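Local coordinates for protein transketolase (Campylobacter jejuni, PDB 3L84) that belongs to the transketolase family of thiamine diphosphate-dependent enzymes and forms a dimer of multidomain alpha/beta chains, at residues N122-A127 and H170-F175; E157-E162 and R390-A395; S165-H170 and Q205-L210. All coordinates share one frame; numbering follows the deposited sequence.

Contact 1: residues N122-A127 and H170-F175; sequences NAVGFA and HKLDNF
The ring of Phe175 lies against helix 118-137, with Val124 N over one face and Ala123 CB approaching obliquely, 3.6 Å from CE1. On that same side, Val124 CG2 reaches CE2 of Phe175 at 3.7 Å. The chi1 of 177° sets the ring opposite its own backbone N and so directs it at the helix, where a small alanine and a branched valine suit a flat partner.

The second flat group is the Asn174 amide. Asn174 ND2 donates to Ala127 O at 3.1 Å with a nearly straight N-H...O angle of 167°, and the acceptor lies almost in the amide plane, which fixes the rotation of the group. In the same amide, Asn174 OD1 rests 3.4 Å from Ala127 CB; it is buried and finds no polar partner. Ala127 therefore offers a carbonyl to one corner of the amide and a methyl to the other.

Leu172 packs alongside, its CD1 3.8 Å from Ala127 CB and 4.0 Å from Val124 CG1. Its side chain crosses that of Val124 at about a right angle. A Schellman motif ends helix 158-169, with Lys171 at positive phi as C' residue and Leu172 N bonded back to Ala167 O; Leu172 is then the centre of an inverse gamma turn.

Asp173 forms a salt bridge with Lys131, one turn further along helix 118-137. The loop thus leaves helix 158-169, crosses helix 118-137 and enters strand 175-181, with Ala123 and Asn174 also touching the adjacent strand 146-151.

Contact 2: residues E157-E162 and R390-A395; sequences EGISYE and REHAMA
Ala393 N donates to Glu162 OE1 at 2.9 Å, meeting the oxygen nearly along its C-O axis with an N-H...O angle of 160°. The carboxylate of helix 158-169 thereby takes up a backbone N-H in the first turn of helix 391-404. A long acid suits the task, since the Glu162 chain runs extended beyond CG to cover the distance. Glu162 CB also packs on Ala393 CB at 3.5 Å, a closeness that the small alanine permits.

Beside this bond, Ile159 CD1 stands over the centre of the His392 imidazole, a CH-pi contact 3.6 Å from the centroid and only 9° off the ring normal. The isoleucine carries CG1 opposite its backbone N and extends that branch to the ring. Arg390 slides past Glu162 in the opposite direction, its CD 3.4 Å from Glu162 O, and its guanidinium goes on to Phe387 O and to Ala193 O of the second subunit.

Further out, Glu162 OE2 accepts from Gly158 N of the second subunit and bonds water 1 at 2.7 Å, and that water accepts from His392 N at 3.0 Å. His392 also meets Tyr420 of the second subunit edge-to-face.

Segments 158-162 and 391-395, their axes crossing at -75°, join the thiamine diphosphate-binding and pyrimidine-binding domains of one chain beside the second subunit, as in the transketolase family, whose cofactor sites form between such domains of two subunits.

Contact 3: residues S165-H170 and Q205-L210; sequences SLAGLH and QGFEVL
The Schellman motif that ends helix 198-204 is set against helix 158-169, bringing Gln205 and Gly206 onto Gly168. Gly206, with positive phi, is the C' residue of the motif, a place for which glycine is well suited. Gln205 O approaches Gly168 CA to 3.0 Å in a CA-H...O contact with an angle of 151° at the hydrogen, lying where a beta carbon would be on Gly168, so glycine suits the place. Two glycines, Gly168 and Gly206, thus face each other with their CA atoms 4.4 Å apart, and the backbones come together without side chains between them.

Beyond the turn the chain continues into strand 208-213, an outermost strand of the five-stranded parallel sheet in this alpha/beta domain. Phe207 is the link between turn and strand. Phe207 CZ lies 4.0 Å from Ala167 CB, which approaches the ring obliquely, and Phe202 meets the same ring edge-to-face. A bulky aromatic on one element and a small methyl on the helix let the two pack closely.

On the other flank the extended chain of Gln205 runs alongside the helix and brings NE2 to 3.6 Å from Ser165 CB. Ser165 N is also near Gln205 NE2, at 3.5 Å, but both are donors, so the contact is packing alone. The amide instead uses NE2 to bind Tyr161 O of its own chain and Glu196 OE2 of the second subunit. Ser165 OG reaches the same Glu196 OE2, having chi1 at -167°, which turns the hydroxyl opposite its own backbone N.

Two waters bridge the backbones. Water 3 donates to both Gly168 O, at 2.9 Å, and Gly206 O, at 2.7 Å, while water 2 bonds Ser165 O and, weakly, Gln205 O.

In the fold
Helix 158-169 runs through the set: its start serves contact 2, its final turns serve contact 3, and the loop after it serves contact 1, which shares His170 with contact 3. The centres of contacts 1 and 3 are 9 Å apart, and they meet where Val124 and Phe175 pack on Ala167 and Phe207. Contact 2 lies 14 Å from the centre of each. It reaches contact 3 through two probable hydrogen bonds, Arg390 NH2 to Ser165 OG (2.9 Å) and Tyr161 O to Gln205 NE2 (3.0 Å), but does not touch contact 1. In transketolases the cofactor sites lie at the dimer interface, so contacts 2 and 3, which border the second subunit, are probably not far from one.

Contact 1: residues N122-A127 and H170-F175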
loop_
_atom_site.group_PDB
_atom_site.type_symbol
_atom_site.label_atom_id
_atom_site.label_comp_id
_atom_site.label_asym_id
_atom_site.label_seq_id
_atom_site.Cartn_x
_atom_site.Cartn_y
_atom_site.Cartn_z
ATOM N N ASN A 122 10.112 8.115 8.140
ATOM C CA ASN A 122 10.540 7.840 9.521
ATOM C C ASN A 122 11.313 9.043 10.079
ATOM O O ASN A 122 11.117 9.432 11.238
ATOM C CB ASN A 122 11.486 6.660 9.587
ATOM C CG ASN A 122 10.877 5.343 9.128
ATOM O OD1 ASN A 122 9.661 5.057 9.334
ATOM N ND2 ASN A 122 11.714 4.535 8.541
ATOM N N ALA A 123 12.175 9.633 9.256
ATOM C CA ALA A 123 12.956 10.751 9.737
ATOM C C ALA A 123 12.074 11.960 10.051
ATOM O O ALA A 123 12.277 12.649 11.054
ATOM C CB ALA A 123 14.027 11.113 8.728
ATOM N N VAL A 124 11.083 12.224 9.195
ATOM C CA VAL A 124 10.081 13.246 9.512
ATOM C C VAL A 124 9.408 12.912 10.827
ATOM O O VAL A 124 9.174 13.790 11.667
ATOM C CB VAL A 124 9.073 13.395 8.370
ATOM C CG1 VAL A 124 7.842 14.229 8.815
ATOM C CG2 VAL A 124 9.747 14.007 7.135
ATOM N N GLY A 125 9.095 11.622 11.042
ATOM C CA GLY A 125 8.497 11.237 12.291
ATOM C C GLY A 125 9.394 11.456 13.519
ATOM O O GLY A 125 8.919 11.904 14.555
ATOM N N PHE A 126 10.677 11.147 13.395
ATOM C CA PHE A 126 11.606 11.455 14.498
ATOM C C PHE A 126 11.648 12.948 14.777
ATOM O O PHE A 126 11.764 13.322 15.926
ATOM C CB PHE A 126 13.016 10.935 14.185
ATOM C CG PHE A 126 13.210 9.454 14.360
ATOM C CD1 PHE A 126 12.890 8.814 15.516
ATOM C CD2 PHE A 126 13.770 8.715 13.332
ATOM C CE1 PHE A 126 13.089 7.415 15.690
ATOM C CE2 PHE A 126 13.956 7.328 13.480
ATOM C CZ PHE A 126 13.635 6.689 14.662
ATOM N N ALA A 127 11.549 13.786 13.753
ATOM C CA ALA A 127 11.585 15.234 13.902
ATOM C C ALA A 127 10.272 15.726 14.585
ATOM O O ALA A 127 10.326 16.589 15.468
ATOM C CB ALA A 127 11.826 15.894 12.573
ATOM N N HIS A 170 4.709 21.624 9.719
ATOM C CA HIS A 170 5.075 21.678 11.119
ATOM C C HIS A 170 6.394 22.375 11.386
ATOM O O HIS A 170 6.853 22.367 12.536
ATOM C CB HIS A 170 4.987 20.284 11.740
ATOM C CG HIS A 170 3.581 19.817 11.844
ATOM N ND1 HIS A 170 2.724 20.301 12.807
ATOM C CD2 HIS A 170 2.843 19.008 11.050
ATOM C CE1 HIS A 170 1.522 19.770 12.621
ATOM N NE2 HIS A 170 1.580 18.968 11.577
ATOM N N LYS A 171 6.962 22.980 10.350
ATOM C CA LYS A 171 8.143 23.834 10.496
ATOM C C LYS A 171 9.213 23.065 11.248
ATOM O O LYS A 171 9.755 23.498 12.279
ATOM C CB LYS A 171 7.778 25.132 11.212
ATOM C CG LYS A 171 6.777 25.975 10.436
ATOM C CD LYS A 171 6.442 27.268 11.212
ATOM C CE LYS A 171 5.757 28.325 10.330
ATOM N NZ LYS A 171 4.768 27.816 9.366
ATOM N N LEU A 172 9.541 21.897 10.709
ATOM C CA LEU A 172 10.504 21.004 11.364
ATOM C C LEU A 172 11.948 21.437 11.080
ATOM O O LEU A 172 12.670 20.831 10.257
ATOM C CB LEU A 172 10.286 19.558 10.943
ATOM C CG LEU A 172 8.912 18.974 11.268
ATOM C CD1 LEU A 172 8.807 17.500 10.844
ATOM C CD2 LEU A 172 8.566 19.119 12.776
ATOM N N ASP A 173 12.381 22.451 11.825
ATOM C CA ASP A 173 13.702 23.041 11.684
ATOM C C ASP A 173 14.787 22.307 12.464
ATOM O O ASP A 173 15.862 22.821 12.745
ATOM C CB ASP A 173 13.652 24.525 12.083
ATOM C CG ASP A 173 13.246 24.730 13.532
ATOM O OD1 ASP A 173 13.110 23.763 14.313
ATOM O OD2 ASP A 173 13.127 25.919 13.935
ATOM N N ASN A 174 14.460 21.067 12.796
ATOM C CA ASN A 174 15.377 20.074 13.321
ATOM C C ASN A 174 15.689 18.965 12.330
ATOM O O ASN A 174 16.445 18.047 12.650
ATOM C CB ASN A 174 14.834 19.499 14.643
ATOM C CG ASN A 174 13.444 18.885 14.527
ATOM O OD1 ASN A 174 12.774 18.998 13.504
ATOM N ND2 ASN A 174 12.990 18.250 15.629
ATOM N N PHE A 175 15.144 19.057 11.128
ATOM C CA PHE A 175 15.230 17.988 10.123
ATOM C C PHE A 175 16.125 18.408 8.965
ATOM O O PHE A 175 15.882 19.433 8.318
ATOM C CB PHE A 175 13.818 17.695 9.600
ATOM C CG PHE A 175 13.718 16.660 8.511
ATOM C CD1 PHE A 175 14.428 15.475 8.587
ATOM C CD2 PHE A 175 12.940 16.882 7.417
ATOM C CE1 PHE A 175 14.305 14.503 7.588
ATOM C CE2 PHE A 175 12.811 15.915 6.426
ATOM C CZ PHE A 175 13.486 14.726 6.513
#

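Contact 2: residues E157-E162 and R390-A395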
loop_
_atom_site.group_PDB
_atom_site.type_symbol
_atom_site.label_atom_id
_atom_site.label_comp_id
_atom_site.label_asym_id
_atom_site.label_seq_id
_atom_site.Cartn_x
_atom_site.Cartn_y
_atom_site.Cartn_z
ATOM N N GLU A 157 9.108 7.812 -4.478
ATOM C CA GLU A 157 8.010 7.155 -3.763
ATOM C C GLU A 157 7.035 8.180 -3.204
ATOM O O GLU A 157 7.439 9.180 -2.604
ATOM C CB GLU A 157 8.569 6.282 -2.640
ATOM C CG GLU A 157 9.137 5.001 -3.148
ATOM C CD GLU A 157 8.098 3.987 -3.577
ATOM O OE1 GLU A 157 6.855 4.215 -3.566
ATOM O OE2 GLU A 157 8.567 2.847 -3.951
ATOM N N GLY A 158 5.749 7.936 -3.372
ATOM C CA GLY A 158 4.711 8.834 -2.835
ATOM C C GLY A 158 4.855 9.160 -1.360
ATOM O O GLY A 158 4.583 10.290 -0.935
ATOM N N ILE A 159 5.303 8.186 -0.569
ATOM C CA ILE A 159 5.406 8.392 0.886
ATOM C C ILE A 159 6.373 9.546 1.214
ATOM O O ILE A 159 6.198 10.235 2.225
ATOM C CB ILE A 159 5.790 7.118 1.589
ATOM C CG1 ILE A 159 5.500 7.193 3.073
ATOM C CG2 ILE A 159 7.243 6.709 1.271
ATOM C CD1 ILE A 159 5.871 5.907 3.855
ATOM N N SER A 160 7.391 9.768 0.378
ATOM C CA SER A 160 8.322 10.847 0.646
ATOM C C SER A 160 7.638 12.220 0.520
ATOM O O SER A 160 7.827 13.093 1.364
ATOM C CB SER A 160 9.545 10.766 -0.287
ATOM O OG SER A 160 9.253 11.091 -1.653
ATOM N N TYR A 161 6.804 12.381 -0.511
ATOM C CA TYR A 161 6.097 13.625 -0.724
ATOM C C TYR A 161 5.113 13.878 0.431
ATOM O O TYR A 161 4.969 14.989 0.937
ATOM C CB TYR A 161 5.302 13.610 -2.031
ATOM C CG TYR A 161 6.070 13.426 -3.305
ATOM C CD1 TYR A 161 6.380 14.513 -4.101
ATOM C CD2 TYR A 161 6.372 12.164 -3.794
ATOM C CE1 TYR A 161 7.006 14.339 -5.338
ATOM C CE2 TYR A 161 7.006 11.971 -5.003
ATOM C CZ TYR A 161 7.294 13.068 -5.792
ATOM O OH TYR A 161 7.893 12.843 -7.025
ATOM N N GLU A 162 4.452 12.799 0.863
ATOM C CA GLU A 162 3.485 12.927 1.962
ATOM C C GLU A 162 4.168 13.377 3.208
ATOM O O GLU A 162 3.698 14.290 3.895
ATOM C CB GLU A 162 2.866 11.551 2.252
ATOM C CG GLU A 162 1.880 10.951 1.213
ATOM C CD GLU A 162 1.331 9.597 1.612
ATOM O OE1 GLU A 162 1.520 9.145 2.755
ATOM O OE2 GLU A 162 0.695 8.930 0.765
ATOM N N ARG A 390 -3.014 10.843 4.298
ATOM C CA ARG A 390 -1.647 10.373 4.153
ATOM C C ARG A 390 -1.440 9.116 4.976
ATOM O O ARG A 390 -0.670 9.070 5.935
ATOM C CB ARG A 390 -0.646 11.452 4.626
ATOM C CG ARG A 390 -0.709 12.784 3.909
ATOM C CD ARG A 390 0.350 13.704 4.470
ATOM N NE ARG A 390 0.312 15.059 3.933
ATOM C CZ ARG A 390 -0.273 16.094 4.515
ATOM N NH1 ARG A 390 -0.909 16.002 5.664
ATOM N NH2 ARG A 390 -0.171 17.281 3.931
ATOM N N GLU A 391 -2.168 8.081 4.659
ATOM C CA GLU A 391 -2.137 6.882 5.488
ATOM C C GLU A 391 -0.736 6.319 5.615
ATOM O O GLU A 391 -0.312 5.905 6.695
ATOM C CB GLU A 391 -3.077 5.784 4.967
ATOM C CG GLU A 391 -4.547 6.108 4.974
ATOM C CD GLU A 391 -5.006 6.830 3.726
ATOM O OE1 GLU A 391 -4.190 7.101 2.797
ATOM O OE2 GLU A 391 -6.226 7.123 3.652
ATOM N N HIS A 392 -0.038 6.249 4.497
ATOM C CA HIS A 392 1.261 5.571 4.486
ATOM C C HIS A 392 2.280 6.340 5.310
ATOM O O HIS A 392 2.940 5.776 6.187
ATOM C CB HIS A 392 1.700 5.363 3.061
ATOM C CG HIS A 392 2.741 4.339 2.811
ATOM N ND1 HIS A 392 3.256 3.436 3.713
ATOM C CD2 HIS A 392 3.315 4.065 1.613
ATOM C CE1 HIS A 392 4.128 2.650 3.064
ATOM N NE2 HIS A 392 4.193 3.036 1.817
ATOM N N ALA A 393 2.428 7.635 5.053
ATOM C CA ALA A 393 3.336 8.454 5.855
ATOM C C ALA A 393 2.912 8.440 7.321
ATOM O O ALA A 393 3.773 8.446 8.192
ATOM C CB ALA A 393 3.408 9.882 5.302
HETATM N N MSE A 394 1.616 8.458 7.611
HETATM C CA MSE A 394 1.187 8.385 9.014
HETATM C C MSE A 394 1.797 7.192 9.721
HETATM O O MSE A 394 2.373 7.295 10.829
HETATM C CB MSE A 394 -0.344 8.297 9.106
HETATM C CG MSE A 394 -0.852 7.957 10.485
HETATM SE SE MSE A 394 -2.792 7.918 10.591
HETATM C CE MSE A 394 -3.099 6.319 9.486
ATOM N N ALA A 395 1.659 6.023 9.109
ATOM C CA ALA A 395 2.198 4.823 9.765
ATOM C C ALA A 395 3.725 4.864 9.894
ATOM O O ALA A 395 4.259 4.454 10.923
ATOM C CB ALA A 395 1.736 3.569 8.999
HETATM O O HOH W 1 -0.932 7.001 1.786
#

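Contact 3: residues S165-H170 and Q205-L210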
loop_
_atom_site.group_PDB
_atom_site.type_symbol
_atom_site.label_atom_id
_atom_site.label_comp_id
_atom_site.label_asym_id
_atom_site.label_seq_id
_atom_site.Cartn_x
_atom_site.Cartn_y
_atom_site.Cartn_z
ATOM N N SER A 165 5.518 16.936 3.060
ATOM C CA SER A 165 4.415 17.869 3.166
ATOM C C SER A 165 4.196 18.220 4.633
ATOM O O SER A 165 4.138 19.393 5.003
ATOM C CB SER A 165 3.144 17.257 2.566
ATOM O OG SER A 165 2.139 18.270 2.390
ATOM N N LEU A 166 4.091 17.205 5.490
ATOM C CA LEU A 166 3.930 17.439 6.906
ATOM C C LEU A 166 5.149 18.142 7.546
ATOM O O LEU A 166 4.986 18.954 8.472
ATOM C CB LEU A 166 3.666 16.100 7.638
ATOM C CG LEU A 166 2.240 15.568 7.545
ATOM C CD1 LEU A 166 2.174 14.135 7.973
ATOM C CD2 LEU A 166 1.330 16.406 8.436
ATOM N N ALA A 167 6.364 17.841 7.071
ATOM C CA ALA A 167 7.542 18.481 7.642
ATOM C C ALA A 167 7.497 19.976 7.430
ATOM O O ALA A 167 7.886 20.731 8.321
ATOM C CB ALA A 167 8.828 17.907 7.026
ATOM N N GLY A 168 7.063 20.412 6.254
ATOM C CA GLY A 168 6.993 21.850 5.986
ATOM C C GLY A 168 5.896 22.497 6.812
ATOM O O GLY A 168 6.087 23.562 7.394
ATOM N N LEU A 169 4.738 21.853 6.898
ATOM C CA LEU A 169 3.615 22.368 7.684
ATOM C C LEU A 169 3.993 22.583 9.145
ATOM O O LEU A 169 3.663 23.609 9.753
ATOM C CB LEU A 169 2.422 21.404 7.616
ATOM C CG LEU A 169 1.194 21.801 8.444
ATOM C CD1 LEU A 169 0.520 23.122 7.923
ATOM C CD2 LEU A 169 0.216 20.658 8.400
ATOM N N HIS A 170 4.709 21.624 9.719
ATOM C CA HIS A 170 5.075 21.678 11.119
ATOM C C HIS A 170 6.394 22.375 11.386
ATOM O O HIS A 170 6.853 22.367 12.536
ATOM C CB HIS A 170 4.987 20.284 11.740
ATOM C CG HIS A 170 3.581 19.817 11.844
ATOM N ND1 HIS A 170 2.724 20.301 12.807
ATOM C CD2 HIS A 170 2.843 19.008 11.050
ATOM C CE1 HIS A 170 1.522 19.770 12.621
ATOM N NE2 HIS A 170 1.580 18.968 11.577
ATOM N N GLN A 205 6.976 22.825 -0.456
ATOM C CA GLN A 205 6.643 22.157 0.792
ATOM C C GLN A 205 7.355 22.760 1.987
ATOM O O GLN A 205 7.489 22.099 3.023
ATOM C CB GLN A 205 6.964 20.658 0.705
ATOM C CG GLN A 205 6.181 19.951 -0.337
ATOM C CD GLN A 205 6.374 18.449 -0.305
ATOM O OE1 GLN A 205 7.506 17.974 -0.252
ATOM N NE2 GLN A 205 5.283 17.680 -0.341
ATOM N N GLY A 206 7.835 23.999 1.873
ATOM C CA GLY A 206 8.340 24.734 3.013
ATOM C C GLY A 206 9.738 24.408 3.476
ATOM O O GLY A 206 10.061 24.696 4.623
ATOM N N PHE A 207 10.562 23.859 2.590
ATOM C CA PHE A 207 11.957 23.590 2.907
ATOM C C PHE A 207 12.889 24.717 2.437
ATOM O O PHE A 207 12.621 25.429 1.453
ATOM C CB PHE A 207 12.450 22.324 2.192
ATOM C CG PHE A 207 12.001 21.010 2.821
ATOM C CD1 PHE A 207 10.664 20.662 2.893
ATOM C CD2 PHE A 207 12.937 20.076 3.259
ATOM C CE1 PHE A 207 10.276 19.446 3.456
ATOM C CE2 PHE A 207 12.567 18.873 3.784
ATOM C CZ PHE A 207 11.237 18.550 3.888
ATOM N N GLU A 208 14.014 24.843 3.135
ATOM C CA GLU A 208 15.192 25.528 2.596
ATOM C C GLU A 208 16.028 24.519 1.827
ATOM O O GLU A 208 16.252 23.406 2.334
ATOM C CB GLU A 208 16.043 26.128 3.710
ATOM C CG GLU A 208 17.329 26.815 3.182
ATOM C CD GLU A 208 18.114 27.599 4.220
ATOM O OE1 GLU A 208 17.883 27.492 5.442
ATOM O OE2 GLU A 208 19.027 28.351 3.792
ATOM N N VAL A 209 16.497 24.882 0.635
ATOM C CA VAL A 209 17.190 23.958 -0.241
ATOM C C VAL A 209 18.606 24.431 -0.579
ATOM O O VAL A 209 18.774 25.537 -1.094
ATOM C CB VAL A 209 16.402 23.702 -1.535
ATOM C CG1 VAL A 209 17.205 22.722 -2.416
ATOM C CG2 VAL A 209 14.976 23.177 -1.229
ATOM N N LEU A 210 19.597 23.602 -0.276
ATOM C CA LEU A 210 21.007 23.874 -0.577
ATOM C C LEU A 210 21.464 22.868 -1.612
ATOM O O LEU A 210 21.007 21.727 -1.597
ATOM C CB LEU A 210 21.847 23.732 0.713
ATOM C CG LEU A 210 21.349 24.604 1.874
ATOM C CD1 LEU A 210 22.119 24.336 3.205
ATOM C CD2 LEU A 210 21.386 26.048 1.520
HETATM O O HOH W 2 4.273 21.538 3.128
HETATM O O HOH W 3 8.491 25.142 6.802
#